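Long-range contact in amidohydrolase 3 domain-containing protein (Pyrococcus horikoshii, PDB 3IGH), which probably acts as a metal-dependent amidohydrolase, cleaving carbon-nitrogen bonds other than peptide bonds, on a substrate not yet known: residues Glu121-Asp126 and Ala141-Leu146. Sequence-based numbering, arbitrary orientation.
Sequences ELNAID and ANDKML
N142, the N-cap residue of helix 143-149, reaches across to the type I turn L122-I125 and fills the buried side of the contact. Its ND2 donates to L122 O at 3.0 Å in a nearly straight bond; the amide nitrogen sits above the carbonyl plane, while I125 N closes the turn onto the same oxygen from the opposite face. Two donors thus grip one buried carbonyl. With chi1 at 70°, CG lies between the backbone N and the carbonyl carbon, which swings OD1 back over the helix start to accept from M145 N as the capping bond. Outside the two segments ND2 also donates to K127 O and OD1 also accepts from V129 N, so the amide's rotation is fixed. Its CB meets L122 CB at 3.6 Å, and the leucine side chain packs on I92 and L95 of helix 88-96 and V129 and I131 of strand 129-133. With an alanine at N142, M145 N would probably lose its cap, and L122 O, K127 O and V129 N a partner each. Equally firm, N123 OD1 takes D143 N in its carbonyl plane, N-H...O angle 170°.

Toward solvent the contact is looser. N123 ND2 makes only a weak, bent bond to D143 OD1, while D143 OD2 turns to a salt bridge with R119. Water 1 joins N123 OD1 to K144 N. On the exposed side, K144 NZ meets D126 OD1 in a long salt bridge of 3.3 Å, from above the carboxylate plane, beside which water 2 ties the same NZ to I125 O. The segments flank antiparallel strands 129-133 and 138-141 in sequence, about 32 Å from the chain centre to the contact centre. Directional amide bonds from N123 and N142, rather than the exposed ion pair, therefore probably set how the turn meets the helix start.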
loop_
_atom_site.group_PDB
_atom_site.type_symbol
_atom_site.label_atom_id
_atom_site.label_comp_id
_atom_site.label_asym_id
_atom_site.label_seq_id
_atom_site.Cartn_x
_atom_site.Cartn_y
_atom_site.Cartn_z
ATOM N N GLU A 121 36.040 17.441 -26.749
ATOM C CA GLU A 121 35.288 17.038 -27.948
ATOM C C GLU A 121 33.784 17.023 -27.687
ATOM O O GLU A 121 32.982 17.415 -28.540
ATOM C CB GLU A 121 35.752 15.662 -28.437
ATOM C CG GLU A 121 37.155 15.650 -29.044
ATOM C CD GLU A 121 37.840 14.287 -28.970
ATOM O OE1 GLU A 121 39.013 14.201 -29.388
ATOM O OE2 GLU A 121 37.226 13.304 -28.491
ATOM N N LEU A 122 33.412 16.606 -26.481
ATOM C CA LEU A 122 32.006 16.517 -26.099
ATOM C C LEU A 122 31.401 17.885 -25.762
ATOM O O LEU A 122 30.176 18.017 -25.669
ATOM C CB LEU A 122 31.842 15.545 -24.930
ATOM C CG LEU A 122 32.237 14.088 -25.189
ATOM C CD1 LEU A 122 32.173 13.295 -23.891
ATOM C CD2 LEU A 122 31.362 13.461 -26.260
ATOM N N ASN A 123 32.257 18.896 -25.590
ATOM C CA ASN A 123 31.800 20.284 -25.413
ATOM C C ASN A 123 31.070 20.841 -26.640
ATOM O O ASN A 123 30.327 21.820 -26.533
ATOM C CB ASN A 123 32.957 21.201 -24.991
ATOM C CG ASN A 123 33.325 21.048 -23.522
ATOM O OD1 ASN A 123 32.509 20.625 -22.698
ATOM N ND2 ASN A 123 34.561 21.396 -23.187
ATOM N N ALA A 124 31.255 20.187 -27.790
ATOM C CA ALA A 124 30.557 20.532 -29.036
ATOM C C ALA A 124 29.042 20.304 -28.980
ATOM O O ALA A 124 28.295 20.848 -29.792
ATOM C CB ALA A 124 31.161 19.774 -30.213
ATOM N N ILE A 125 28.593 19.488 -28.029
ATOM C CA ILE A 125 27.165 19.302 -27.791
ATOM C C ILE A 125 26.740 20.271 -26.689
ATOM O O ILE A 125 27.332 20.281 -25.606
ATOM C CB ILE A 125 26.843 17.844 -27.397
ATOM C CG1 ILE A 125 27.315 16.884 -28.495
ATOM C CG2 ILE A 125 25.345 17.664 -27.165
ATOM C CD1 ILE A 125 28.253 15.814 -28.000
ATOM N N ASP A 126 25.712 21.074 -26.971
ATOM C CA ASP A 126 25.297 22.173 -26.089
ATOM C C ASP A 126 24.383 21.718 -24.935
ATOM O O ASP A 126 23.478 22.441 -24.505
ATOM C CB ASP A 126 24.639 23.287 -26.923
ATOM C CG ASP A 126 24.608 24.635 -26.201
ATOM O OD1 ASP A 126 25.609 25.001 -25.543
ATOM O OD2 ASP A 126 23.568 25.324 -26.295
ATOM N N ALA A 141 32.607 12.663 -19.699
ATOM C CA ALA A 141 31.612 13.721 -19.580
ATOM C C ALA A 141 32.156 15.071 -20.064
ATOM O O ALA A 141 33.351 15.342 -19.923
ATOM C CB ALA A 141 31.137 13.815 -18.127
ATOM N N ASN A 142 31.282 15.897 -20.642
ATOM C CA ASN A 142 31.634 17.278 -20.982
ATOM C C ASN A 142 31.548 18.239 -19.775
ATOM O O ASN A 142 31.205 17.812 -18.659
ATOM C CB ASN A 142 30.861 17.784 -22.221
ATOM C CG ASN A 142 29.364 18.016 -21.980
ATOM O OD1 ASN A 142 28.839 17.924 -20.858
ATOM N ND2 ASN A 142 28.665 18.332 -23.067
ATOM N N ASP A 143 31.879 19.515 -20.003
ATOM C CA ASP A 143 31.890 20.555 -18.959
ATOM C C ASP A 143 30.574 20.670 -18.195
ATOM O O ASP A 143 30.566 20.663 -16.960
ATOM C CB ASP A 143 32.226 21.927 -19.567
ATOM C CG ASP A 143 33.696 22.076 -19.928
ATOM O OD1 ASP A 143 34.010 22.909 -20.804
ATOM O OD2 ASP A 143 34.538 21.374 -19.336
ATOM N N LYS A 144 29.474 20.761 -18.941
ATOM C CA LYS A 144 28.141 20.947 -18.366
ATOM C C LYS A 144 27.728 19.804 -17.437
ATOM O O LYS A 144 27.118 20.026 -16.385
ATOM C CB LYS A 144 27.107 21.103 -19.476
ATOM C CG LYS A 144 27.146 22.450 -20.188
ATOM C CD LYS A 144 25.984 22.580 -21.161
ATOM C CE LYS A 144 25.853 24.003 -21.696
ATOM N NZ LYS A 144 26.956 24.359 -22.633
ATOM N N MET A 145 28.071 18.583 -17.830
ATOM C CA MET A 145 27.743 17.414 -17.035
ATOM C C MET A 145 28.626 17.368 -15.800
ATOM O O MET A 145 28.160 17.018 -14.713
ATOM C CB MET A 145 27.921 16.143 -17.871
ATOM C CG MET A 145 27.420 14.877 -17.185
ATOM S SD MET A 145 25.622 14.813 -17.086
ATOM C CE MET A 145 25.476 13.653 -15.738
ATOM N N LEU A 146 29.898 17.739 -15.962
ATOM C CA LEU A 146 30.832 17.750 -14.836
ATOM C C LEU A 146 30.448 18.806 -13.790
ATOM O O LEU A 146 30.695 18.617 -12.596
ATOM C CB LEU A 146 32.273 17.965 -15.316
ATOM C CG LEU A 146 32.937 16.797 -16.064
ATOM C CD1 LEU A 146 34.348 17.181 -16.517
ATOM C CD2 LEU A 146 32.971 15.544 -15.215
HETATM O O HOH W 1 29.928 21.350 -21.992
HETATM O O HOH W 2 28.418 22.046 -23.873
#